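Local coordinates for protein mitochondrial edited mRNA stability factor 1 (Trypanosoma brucei, PDB 6NL1) that probably processes the 5' ends of mitochondrial mRNAs through a Nudix-type domain that can bind GDP, at residues M219-N224 with Q312-W317; Y102-K107 with I172-F177; V271-H276 with R291-E296. All coordinates share one frame; numbering follows the deposited sequence.

Contact 1 (M219-N224 with Q312-W317); sequences MLRRIN and QYMRNW
Ile223 and Arg222 both approach the backbone carbonyl oxygen of Gln312. Ile223 N donates to Gln312 O over 2.7 Å, while Arg222 CA adds a weaker CA-H...O contact at 3.6 Å to the same Gln312 O. The second backbone bond is straighter: Met314 N reaches Arg221 O at 2.9 Å with an N-H...O angle of 169°. Between these bonds Arg222 and Tyr313 form a single beta bridge, their CA atoms 4.4 Å apart, so the loop meets the strand end without extending as a strand. One water donates to both Ile223 O and Gln312 OE1, adding a solvent bridge at that end.

On the side-chain level, Met314 runs alongside Arg221 in the same direction. Its sulfur sits over one guanidinium face, offset toward the rim, with SD 3.4 Å from Arg221 NH1. The bend about the CG-CD bond of Arg221 (chi3 72°) turns the guanidinium broadside to the sulfur, and Asp330 holds NH1 by a salt bridge. The Tyr313 ring instead crosses Leu220 and Arg222, its CD2 lying 4.0 Å from Leu220 CD2; its hydroxyl is hydrogen-bonded to Glu261. Arg222 NE donates to Asn224 OD1 at 2.7 Å; the Arg222 side chain also lies about 4 Å from that of Arg202, a residue of the GDP site.

In this Nudix domain the loop before helix 319-322 thus docks on strand 216-223, which pairs with strands 235-238 and 343-346, while Trp333 makes a cation-pi contact with Arg221.

Contact 2 (Y102-K107 with I172-F177); sequences YKWQTK and ITVYLF
Trp104 and Val174 lie side by side and point the same way from neighbouring strands of an antiparallel beta-sheet. The two strands are the inner pair of four, in the order 84-86, 100-107, 171-178, 132-137; their short axes come within 4.6 Å, with N-to-C directions 160° apart. Alternating hydrogen-bonded pairs (Tyr102 with Leu176, Trp104 with Val174, Thr106 with Ile172) and non-hydrogen-bonded pairs (Lys103 with Tyr175, Gln105 with Thr173) fix the register.

On the face bearing Trp104, the indole is approached by two methyl groups. Val174 CG2 comes obliquely, 3.8 Å from Trp104 CE3. Thr106 CG2, from the same strand as the indole, stands 3.7 Å above the plane of the Trp104 ring and over its centre, a CH-pi arrangement made possible because the methyl takes the crowded position between backbone N and carbonyl carbon. Helix 108-111 packs on this face: Leu110 touches Trp104, and Ala111 touches Thr106 and Ile172.

The opposite face is more polar. The Gln105 chain folds back at chi2 (51°), carrying its amide across Thr173, so that NE2 donates to Thr173 OG1 at 2.6 Å with the hydroxyl close to the amide plane. Thr138 OG1 bonds to both Thr173 OG1 and Gln105 OE1, closing a polar cluster that pins the amide's rotation. Beside it Lys103 slants over Thr173, its aliphatic CG 3.6 Å from Thr173 CG2.

The backbone pair at this end of the strands is atypically uneven: Thr106 N reaches Ile172 O at 2.8 Å almost in line with the C=O bond, whereas Ile172 N, 2.9 Å from Thr106 O, lies 45° above that carbonyl plane.

Contact 3 (V271-H276 with R291-E296); sequences VYPTGH and RYFVAE. With SO4 (sulfate ion), chain B.
Tyr272 and Val294 form a reciprocal backbone pair in a long-looped antiparallel beta hairpin of the Nudix domain: Tyr272 N is 2.9 Å from Val294 O, and Val294 N is 2.8 Å from Tyr272 O. The register then slips at a beta bulge, where Thr274 and Gly275 together face Tyr292. Thr274 N donates to Tyr292 O, while Tyr292 N points almost straight at Gly275 O (3.0 Å, N-H...O angle 178°). Gly275 takes a positive phi of 117° here, and one water donates to both Gly275 O and Tyr292 O, tying the distorted strands together.

Apolar contacts fall on both faces. Phe293 packs slantwise against Pro273, its CE1 3.8 Å from Pro273 CB, and Val271 CG1 lies 3.9 Å from Phe293 CB; helix 250-262 packs on this ring through Tyr250, Lys251 and Ala254. Beside Val294, on the other face, Thr274 comes in at about a right angle, its CG2 4.0 Å from Val294 CG2.

The anionic contact belongs to Tyr292, a residue that binds GDP in another structure of this protein and touches Arg202 of the same site. A sulfate, probably from the crystallisation liquor, is held there, also by Leu239 N: Tyr292 OH donates to sulfate O3 at 2.7 Å, and that oxygen lies at the ring edge, in its plane.

Overall arrangement
Contact 2 is the most buried, and it belongs to the separate four-stranded antiparallel sheet; its centre lies 35 Å from that of contact 1 and 34 Å from that of contact 3, across the chain's centre from both. Contacts 1 and 3 share the mixed Nudix sheet, where strand 200-207 pairs with both 216-223 and 290-296, and contact 3 is nested in the loop that contact 1 closes. Both are partly buried, with nearest atoms about 10 Å apart. Their chemistry differs accordingly: regular pairing with methyl-on-indole packing in contact 2, a loop fastened by two backbone bonds and a sulfur-guanidinium contact in contact 1, and a bulged hairpin carrying an anion-binding tyrosine in contact 3.

Contact 1 (M219-N224 with Q312-W317)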
loop_
_atom_site.group_PDB
_atom_site.type_symbol
_atom_site.label_atom_id
_atom_site.label_comp_id
_atom_site.label_asym_id
_atom_site.label_seq_id
_atom_site.Cartn_x
_atom_site.Cartn_y
_atom_site.Cartn_z
ATOM N N MET A 219 -6.894 3.287 -14.710
ATOM C CA MET A 219 -6.862 3.798 -13.348
ATOM C C MET A 219 -8.157 3.535 -12.569
ATOM O O MET A 219 -9.230 3.417 -13.160
ATOM C CB MET A 219 -6.559 5.296 -13.373
ATOM C CG MET A 219 -5.262 5.607 -14.119
ATOM S SD MET A 219 -4.569 7.185 -13.655
ATOM C CE MET A 219 -6.012 8.219 -13.709
ATOM N N LEU A 220 -8.036 3.443 -11.245
ATOM C CA LEU A 220 -9.176 3.275 -10.350
ATOM C C LEU A 220 -9.096 4.336 -9.268
ATOM O O LEU A 220 -8.057 4.963 -9.084
ATOM C CB LEU A 220 -9.139 1.912 -9.646
ATOM C CG LEU A 220 -9.153 0.607 -10.438
ATOM C CD1 LEU A 220 -7.736 0.099 -10.619
ATOM C CD2 LEU A 220 -10.012 -0.439 -9.712
ATOM N N ARG A 221 -10.190 4.515 -8.533
ATOM C CA ARG A 221 -10.185 5.399 -7.376
ATOM C C ARG A 221 -10.632 4.626 -6.144
ATOM O O ARG A 221 -11.788 4.233 -6.033
ATOM C CB ARG A 221 -11.081 6.610 -7.628
ATOM C CG ARG A 221 -10.573 7.491 -8.787
ATOM C CD ARG A 221 -11.403 8.748 -8.942
ATOM N NE ARG A 221 -11.157 9.712 -7.869
ATOM C CZ ARG A 221 -11.947 10.757 -7.640
ATOM N NH1 ARG A 221 -13.012 10.961 -8.409
ATOM N NH2 ARG A 221 -11.678 11.597 -6.657
ATOM N N ARG A 222 -9.696 4.391 -5.235
ATOM C CA ARG A 222 -9.962 3.602 -4.050
ATOM C C ARG A 222 -10.409 4.504 -2.907
ATOM O O ARG A 222 -9.769 5.513 -2.603
ATOM C CB ARG A 222 -8.706 2.829 -3.641
ATOM C CG ARG A 222 -8.896 1.859 -2.462
ATOM C CD ARG A 222 -7.539 1.370 -1.959
ATOM N NE ARG A 222 -6.718 2.498 -1.514
ATOM C CZ ARG A 222 -5.388 2.548 -1.581
ATOM N NH1 ARG A 222 -4.692 1.529 -2.081
ATOM N NH2 ARG A 222 -4.748 3.628 -1.151
ATOM N N ILE A 223 -11.503 4.125 -2.265
ATOM C CA ILE A 223 -12.018 4.864 -1.124
ATOM C C ILE A 223 -11.304 4.335 0.104
ATOM O O ILE A 223 -11.337 3.143 0.380
ATOM C CB ILE A 223 -13.532 4.666 -0.995
ATOM C CG1 ILE A 223 -14.220 5.114 -2.291
ATOM C CG2 ILE A 223 -14.091 5.398 0.256
ATOM C CD1 ILE A 223 -15.708 4.731 -2.376
ATOM N N ASN A 224 -10.629 5.219 0.824
ATOM C CA ASN A 224 -9.826 4.792 1.958
ATOM C C ASN A 224 -10.613 4.843 3.273
ATOM O O ASN A 224 -11.617 5.536 3.372
ATOM C CB ASN A 224 -8.539 5.616 2.013
ATOM C CG ASN A 224 -7.691 5.439 0.758
ATOM O OD1 ASN A 224 -7.340 4.318 0.406
ATOM N ND2 ASN A 224 -7.378 6.544 0.066
ATOM N N GLN A 312 -15.004 -0.898 -1.746
ATOM C CA GLN A 312 -13.929 0.013 -1.390
ATOM C C GLN A 312 -13.461 0.876 -2.564
ATOM O O GLN A 312 -12.472 1.585 -2.444
ATOM C CB GLN A 312 -12.751 -0.771 -0.810
ATOM C CG GLN A 312 -13.044 -1.337 0.584
ATOM C CD GLN A 312 -11.859 -2.070 1.188
ATOM O OE1 GLN A 312 -10.698 -1.792 0.859
ATOM N NE2 GLN A 312 -12.148 -3.022 2.073
ATOM N N TYR A 313 -14.166 0.820 -3.694
ATOM C CA TYR A 313 -13.770 1.598 -4.871
ATOM C C TYR A 313 -14.936 2.451 -5.343
ATOM O O TYR A 313 -16.079 2.051 -5.192
ATOM C CB TYR A 313 -13.303 0.671 -6.003
ATOM C CG TYR A 313 -12.118 -0.165 -5.616
ATOM C CD1 TYR A 313 -12.294 -1.374 -4.958
ATOM C CD2 TYR A 313 -10.817 0.260 -5.885
ATOM C CE1 TYR A 313 -11.217 -2.147 -4.580
ATOM C CE2 TYR A 313 -9.720 -0.514 -5.502
ATOM C CZ TYR A 313 -9.937 -1.718 -4.844
ATOM O OH TYR A 313 -8.883 -2.508 -4.460
ATOM N N MET A 314 -14.657 3.619 -5.918
ATOM C CA MET A 314 -15.742 4.425 -6.480
ATOM C C MET A 314 -16.403 3.662 -7.603
ATOM O O MET A 314 -15.733 3.199 -8.532
ATOM C CB MET A 314 -15.247 5.764 -7.017
ATOM C CG MET A 314 -14.858 6.764 -5.975
ATOM S SD MET A 314 -14.483 8.376 -6.728
ATOM C CE MET A 314 -16.133 8.925 -7.203
ATOM N N ARG A 315 -17.722 3.537 -7.521
ATOM C CA ARG A 315 -18.505 2.847 -8.541
ATOM C C ARG A 315 -19.914 3.412 -8.502
ATOM O O ARG A 315 -20.344 3.904 -7.465
ATOM C CB ARG A 315 -18.535 1.334 -8.270
ATOM C CG ARG A 315 -17.191 0.632 -8.508
ATOM C CD ARG A 315 -17.227 -0.858 -8.149
ATOM N NE ARG A 315 -18.262 -1.581 -8.895
ATOM C CZ ARG A 315 -19.486 -1.825 -8.431
ATOM N NH1 ARG A 315 -19.831 -1.413 -7.217
ATOM N NH2 ARG A 315 -20.362 -2.486 -9.175
ATOM N N ASN A 316 -20.630 3.337 -9.621
ATOM C CA ASN A 316 -22.028 3.765 -9.667
ATOM C C ASN A 316 -22.291 5.145 -9.060
ATOM O O ASN A 316 -23.256 5.326 -8.326
ATOM C CB ASN A 316 -22.915 2.727 -8.962
ATOM C CG ASN A 316 -22.919 1.395 -9.669
ATOM O OD1 ASN A 316 -23.099 1.331 -10.880
ATOM N ND2 ASN A 316 -22.701 0.322 -8.918
ATOM N N TRP A 317 -21.425 6.109 -9.351
ATOM C CA TRP A 317 -21.660 7.495 -8.950
ATOM C C TRP A 317 -22.713 8.106 -9.878
ATOM O O TRP A 317 -23.093 7.491 -10.876
ATOM C CB TRP A 317 -20.355 8.296 -9.062
ATOM C CG TRP A 317 -19.718 8.135 -10.418
ATOM C CD1 TRP A 317 -20.012 8.833 -11.549
ATOM C CD2 TRP A 317 -18.704 7.186 -10.785
ATOM N NE1 TRP A 317 -19.233 8.391 -12.602
ATOM C CE2 TRP A 317 -18.426 7.379 -12.160
ATOM C CE3 TRP A 317 -18.012 6.188 -10.090
ATOM C CZ2 TRP A 317 -17.482 6.611 -12.850
ATOM C CZ3 TRP A 317 -17.067 5.426 -10.779
ATOM C CH2 TRP A 317 -16.815 5.644 -12.144
HETATM O O HOH W 1 -12.708 2.979 -8.702
HETATM O O HOH W 2 -10.020 0.783 0.873
#

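Contact 2 (Y102-K107 with I172-F177)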
loop_
_atom_site.group_PDB
_atom_site.type_symbol
_atom_site.label_atom_id
_atom_site.label_comp_id
_atom_site.label_asym_id
_atom_site.label_seq_id
_atom_site.Cartn_x
_atom_site.Cartn_y
_atom_site.Cartn_z
ATOM N N TYR A 102 5.395 -9.642 24.261
ATOM C CA TYR A 102 6.809 -9.494 23.973
ATOM C C TYR A 102 7.078 -8.182 23.254
ATOM O O TYR A 102 6.209 -7.629 22.580
ATOM C CB TYR A 102 7.315 -10.647 23.110
ATOM C CG TYR A 102 7.433 -11.972 23.829
ATOM C CD1 TYR A 102 6.302 -12.718 24.149
ATOM C CD2 TYR A 102 8.677 -12.492 24.158
ATOM C CE1 TYR A 102 6.408 -13.936 24.786
ATOM C CE2 TYR A 102 8.797 -13.707 24.792
ATOM C CZ TYR A 102 7.660 -14.426 25.106
ATOM O OH TYR A 102 7.782 -15.636 25.743
ATOM N N LYS A 103 8.309 -7.714 23.376
ATOM C CA LYS A 103 8.722 -6.448 22.799
ATOM C C LYS A 103 9.892 -6.654 21.845
ATOM O O LYS A 103 10.787 -7.467 22.098
ATOM C CB LYS A 103 9.142 -5.510 23.929
ATOM C CG LYS A 103 9.579 -4.156 23.499
ATOM C CD LYS A 103 9.997 -3.334 24.708
ATOM C CE LYS A 103 11.287 -3.857 25.301
ATOM N NZ LYS A 103 11.960 -2.830 26.137
ATOM N N TRP A 104 9.878 -5.914 20.746
ATOM C CA TRP A 104 10.985 -5.915 19.806
ATOM C C TRP A 104 11.399 -4.465 19.597
ATOM O O TRP A 104 10.621 -3.676 19.059
ATOM C CB TRP A 104 10.541 -6.524 18.482
ATOM C CG TRP A 104 11.586 -6.492 17.405
ATOM C CD1 TRP A 104 12.943 -6.545 17.570
ATOM C CD2 TRP A 104 11.357 -6.397 15.993
ATOM N NE1 TRP A 104 13.568 -6.497 16.352
ATOM C CE2 TRP A 104 12.620 -6.407 15.364
ATOM C CE3 TRP A 104 10.206 -6.308 15.201
ATOM C CZ2 TRP A 104 12.769 -6.332 13.972
ATOM C CZ3 TRP A 104 10.353 -6.232 13.818
ATOM C CH2 TRP A 104 11.626 -6.247 13.219
ATOM N N GLN A 105 12.612 -4.121 20.038
ATOM C CA GLN A 105 13.149 -2.759 19.928
ATOM C C GLN A 105 13.976 -2.639 18.657
ATOM O O GLN A 105 15.032 -3.249 18.542
ATOM C CB GLN A 105 14.003 -2.409 21.155
ATOM C CG GLN A 105 14.504 -0.954 21.171
ATOM C CD GLN A 105 13.373 0.061 20.959
ATOM O OE1 GLN A 105 13.477 0.980 20.137
ATOM N NE2 GLN A 105 12.292 -0.108 21.700
ATOM N N THR A 106 13.509 -1.849 17.699
ATOM C CA THR A 106 14.117 -1.887 16.377
ATOM C C THR A 106 14.081 -0.525 15.669
ATOM O O THR A 106 13.936 0.518 16.320
ATOM C CB THR A 106 13.449 -3.012 15.516
ATOM O OG1 THR A 106 14.167 -3.204 14.288
ATOM C CG2 THR A 106 11.971 -2.689 15.217
ATOM N N LYS A 107 14.216 -0.539 14.344
ATOM C CA LYS A 107 14.130 0.671 13.523
ATOM C C LYS A 107 13.025 0.531 12.488
ATOM O O LYS A 107 12.669 -0.580 12.107
ATOM C CB LYS A 107 15.453 0.897 12.779
ATOM C CG LYS A 107 16.685 0.913 13.664
ATOM C CD LYS A 107 16.797 2.214 14.428
ATOM C CE LYS A 107 18.173 2.350 15.075
ATOM N NZ LYS A 107 18.282 3.639 15.827
ATOM N N ILE A 172 11.727 2.324 16.580
ATOM C CA ILE A 172 10.381 1.782 16.690
ATOM C C ILE A 172 10.344 0.659 17.717
ATOM O O ILE A 172 11.210 -0.219 17.721
ATOM C CB ILE A 172 9.860 1.247 15.335
ATOM C CG1 ILE A 172 9.844 2.369 14.281
ATOM C CG2 ILE A 172 8.444 0.631 15.502
ATOM C CD1 ILE A 172 8.778 3.471 14.530
ATOM N N THR A 173 9.357 0.707 18.606
ATOM C CA THR A 173 9.134 -0.392 19.536
ATOM C C THR A 173 7.925 -1.181 19.052
ATOM O O THR A 173 6.839 -0.620 18.873
ATOM C CB THR A 173 8.871 0.113 20.969
ATOM O OG1 THR A 173 9.925 0.998 21.362
ATOM C CG2 THR A 173 8.803 -1.056 21.945
ATOM N N VAL A 174 8.120 -2.477 18.832
ATOM C CA VAL A 174 7.054 -3.354 18.366
ATOM C C VAL A 174 6.604 -4.260 19.501
ATOM O O VAL A 174 7.429 -4.887 20.158
ATOM C CB VAL A 174 7.532 -4.223 17.185
ATOM C CG1 VAL A 174 6.439 -5.190 16.740
ATOM C CG2 VAL A 174 8.005 -3.344 16.032
ATOM N N TYR A 175 5.298 -4.322 19.741
ATOM C CA TYR A 175 4.760 -5.227 20.751
ATOM C C TYR A 175 3.998 -6.377 20.104
ATOM O O TYR A 175 3.274 -6.179 19.129
ATOM C CB TYR A 175 3.825 -4.494 21.707
ATOM C CG TYR A 175 4.475 -3.395 22.504
ATOM C CD1 TYR A 175 4.899 -3.613 23.810
ATOM C CD2 TYR A 175 4.656 -2.135 21.954
ATOM C CE1 TYR A 175 5.484 -2.605 24.536
ATOM C CE2 TYR A 175 5.236 -1.128 22.670
ATOM C CZ TYR A 175 5.652 -1.359 23.951
ATOM O OH TYR A 175 6.233 -0.333 24.653
ATOM N N LEU A 176 4.162 -7.574 20.659
ATOM C CA LEU A 176 3.438 -8.746 20.191
ATOM C C LEU A 176 2.590 -9.291 21.333
ATOM O O LEU A 176 3.086 -9.490 22.444
ATOM C CB LEU A 176 4.400 -9.836 19.707
ATOM C CG LEU A 176 5.553 -9.516 18.735
ATOM C CD1 LEU A 176 6.267 -10.805 18.366
ATOM C CD2 LEU A 176 5.080 -8.826 17.488
ATOM N N PHE A 177 1.308 -9.516 21.048
ATOM C CA PHE A 177 0.369 -10.100 22.005
ATOM C C PHE A 177 -0.186 -11.398 21.438
ATOM O O PHE A 177 -0.780 -11.411 20.356
ATOM C CB PHE A 177 -0.807 -9.152 22.257
ATOM C CG PHE A 177 -0.402 -7.776 22.678
ATOM C CD1 PHE A 177 -0.311 -7.451 24.017
ATOM C CD2 PHE A 177 -0.105 -6.808 21.725
ATOM C CE1 PHE A 177 0.063 -6.175 24.408
ATOM C CE2 PHE A 177 0.267 -5.534 22.105
ATOM C CZ PHE A 177 0.353 -5.215 23.451
#

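Contact 3 (V271-H276 with R291-E296)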
loop_
_atom_site.group_PDB
_atom_site.type_symbol
_atom_site.label_atom_id
_atom_site.label_comp_id
_atom_site.label_asym_id
_atom_site.label_seq_id
_atom_site.Cartn_x
_atom_site.Cartn_y
_atom_site.Cartn_z
ATOM N N VAL A 271 4.554 -8.881 -18.794
ATOM C CA VAL A 271 4.632 -7.976 -17.651
ATOM C C VAL A 271 6.084 -7.617 -17.387
ATOM O O VAL A 271 6.907 -8.493 -17.119
ATOM C CB VAL A 271 4.022 -8.633 -16.383
ATOM C CG1 VAL A 271 4.050 -7.676 -15.197
ATOM C CG2 VAL A 271 2.600 -9.078 -16.671
ATOM N N TYR A 272 6.396 -6.329 -17.463
ATOM C CA TYR A 272 7.776 -5.867 -17.339
ATOM C C TYR A 272 7.973 -4.958 -16.133
ATOM O O TYR A 272 7.322 -3.921 -16.034
ATOM C CB TYR A 272 8.187 -5.113 -18.614
ATOM C CG TYR A 272 8.134 -5.970 -19.862
ATOM C CD1 TYR A 272 9.241 -6.720 -20.267
ATOM C CD2 TYR A 272 6.981 -6.034 -20.634
ATOM C CE1 TYR A 272 9.191 -7.519 -21.403
ATOM C CE2 TYR A 272 6.924 -6.824 -21.779
ATOM C CZ TYR A 272 8.030 -7.559 -22.158
ATOM O OH TYR A 272 7.968 -8.345 -23.286
ATOM N N PRO A 273 8.885 -5.334 -15.221
ATOM C CA PRO A 273 9.204 -4.424 -14.109
ATOM C C PRO A 273 9.851 -3.159 -14.658
ATOM O O PRO A 273 10.538 -3.237 -15.675
ATOM C CB PRO A 273 10.213 -5.215 -13.265
ATOM C CG PRO A 273 10.768 -6.270 -14.202
ATOM C CD PRO A 273 9.632 -6.604 -15.152
ATOM N N THR A 274 9.641 -2.016 -14.016
ATOM C CA THR A 274 10.237 -0.771 -14.514
ATOM C C THR A 274 10.869 0.054 -13.401
ATOM O O THR A 274 11.144 1.230 -13.582
ATOM C CB THR A 274 9.204 0.118 -15.245
ATOM O OG1 THR A 274 8.023 0.232 -14.442
ATOM C CG2 THR A 274 8.826 -0.482 -16.594
ATOM N N GLY A 275 11.108 -0.560 -12.251
ATOM C CA GLY A 275 11.770 0.142 -11.167
ATOM C C GLY A 275 10.910 0.287 -9.924
ATOM O O GLY A 275 9.916 -0.426 -9.741
ATOM N N HIS A 276 11.286 1.228 -9.071
ATOM C CA HIS A 276 10.569 1.459 -7.834
ATOM C C HIS A 276 10.624 2.926 -7.468
ATOM O O HIS A 276 11.502 3.657 -7.915
ATOM C CB HIS A 276 11.147 0.604 -6.702
ATOM C CG HIS A 276 12.513 1.026 -6.267
ATOM N ND1 HIS A 276 12.719 1.955 -5.272
ATOM C CD2 HIS A 276 13.740 0.657 -6.705
ATOM C CE1 HIS A 276 14.019 2.140 -5.110
ATOM N NE2 HIS A 276 14.658 1.364 -5.966
ATOM N N ARG A 291 6.827 -0.897 -6.135
ATOM C CA ARG A 291 7.440 -1.484 -7.323
ATOM C C ARG A 291 6.478 -1.436 -8.499
ATOM O O ARG A 291 5.307 -1.822 -8.387
ATOM C CB ARG A 291 7.857 -2.929 -7.061
ATOM C CG ARG A 291 8.970 -3.061 -6.064
ATOM C CD ARG A 291 10.079 -3.903 -6.634
ATOM N NE ARG A 291 11.394 -3.386 -6.274
ATOM C CZ ARG A 291 12.534 -3.999 -6.560
ATOM N NH1 ARG A 291 12.518 -5.154 -7.216
ATOM N NH2 ARG A 291 13.688 -3.457 -6.193
ATOM N N TYR A 292 6.988 -0.965 -9.625
ATOM C CA TYR A 292 6.175 -0.741 -10.809
ATOM C C TYR A 292 6.434 -1.775 -11.891
ATOM O O TYR A 292 7.545 -2.306 -12.020
ATOM C CB TYR A 292 6.411 0.678 -11.350
ATOM C CG TYR A 292 5.773 1.723 -10.479
ATOM C CD1 TYR A 292 4.458 2.128 -10.700
ATOM C CD2 TYR A 292 6.455 2.262 -9.398
ATOM C CE1 TYR A 292 3.852 3.069 -9.881
ATOM C CE2 TYR A 292 5.855 3.208 -8.569
ATOM C CZ TYR A 292 4.554 3.603 -8.815
ATOM O OH TYR A 292 3.949 4.545 -8.008
ATOM N N PHE A 293 5.384 -2.046 -12.655
ATOM C CA PHE A 293 5.433 -2.937 -13.808
ATOM C C PHE A 293 4.594 -2.282 -14.892
ATOM O O PHE A 293 3.717 -1.472 -14.583
ATOM C CB PHE A 293 4.825 -4.302 -13.455
ATOM C CG PHE A 293 5.543 -5.017 -12.342
ATOM C CD1 PHE A 293 6.490 -6.000 -12.628
ATOM C CD2 PHE A 293 5.284 -4.694 -11.007
ATOM C CE1 PHE A 293 7.161 -6.663 -11.605
ATOM C CE2 PHE A 293 5.948 -5.346 -9.980
ATOM C CZ PHE A 293 6.892 -6.331 -10.276
ATOM N N VAL A 294 4.855 -2.616 -16.153
ATOM C CA VAL A 294 3.953 -2.218 -17.230
ATOM C C VAL A 294 3.550 -3.428 -18.048
ATOM O O VAL A 294 4.301 -4.402 -18.148
ATOM C CB VAL A 294 4.571 -1.173 -18.188
ATOM C CG1 VAL A 294 4.903 0.117 -17.443
ATOM C CG2 VAL A 294 5.792 -1.751 -18.915
ATOM N N ALA A 295 2.359 -3.365 -18.633
ATOM C CA ALA A 295 1.925 -4.388 -19.576
ATOM C C ALA A 295 0.914 -3.787 -20.536
ATOM O O ALA A 295 0.003 -3.056 -20.125
ATOM C CB ALA A 295 1.322 -5.581 -18.847
ATOM N N GLU A 296 1.080 -4.089 -21.817
ATOM C CA GLU A 296 0.139 -3.622 -22.817
ATOM C C GLU A 296 -1.014 -4.607 -22.941
ATOM O O GLU A 296 -0.806 -5.818 -22.924
ATOM C CB GLU A 296 0.820 -3.437 -24.176
ATOM C CG GLU A 296 -0.157 -2.975 -25.248
ATOM C CD GLU A 296 0.497 -2.608 -26.567
ATOM O OE1 GLU A 296 1.744 -2.654 -26.680
ATOM O OE2 GLU A 296 -0.257 -2.265 -27.498
HETATM S S SO4 B . 0.217 4.910 -8.111
HETATM O O1 SO4 B . -0.824 3.933 -8.393
HETATM O O2 SO4 B . 0.525 4.820 -6.684
HETATM O O3 SO4 B . 1.420 4.675 -8.900
HETATM O O4 SO4 B . -0.271 6.248 -8.438
HETATM O O HOH W 3 9.460 -3.354 -10.355
#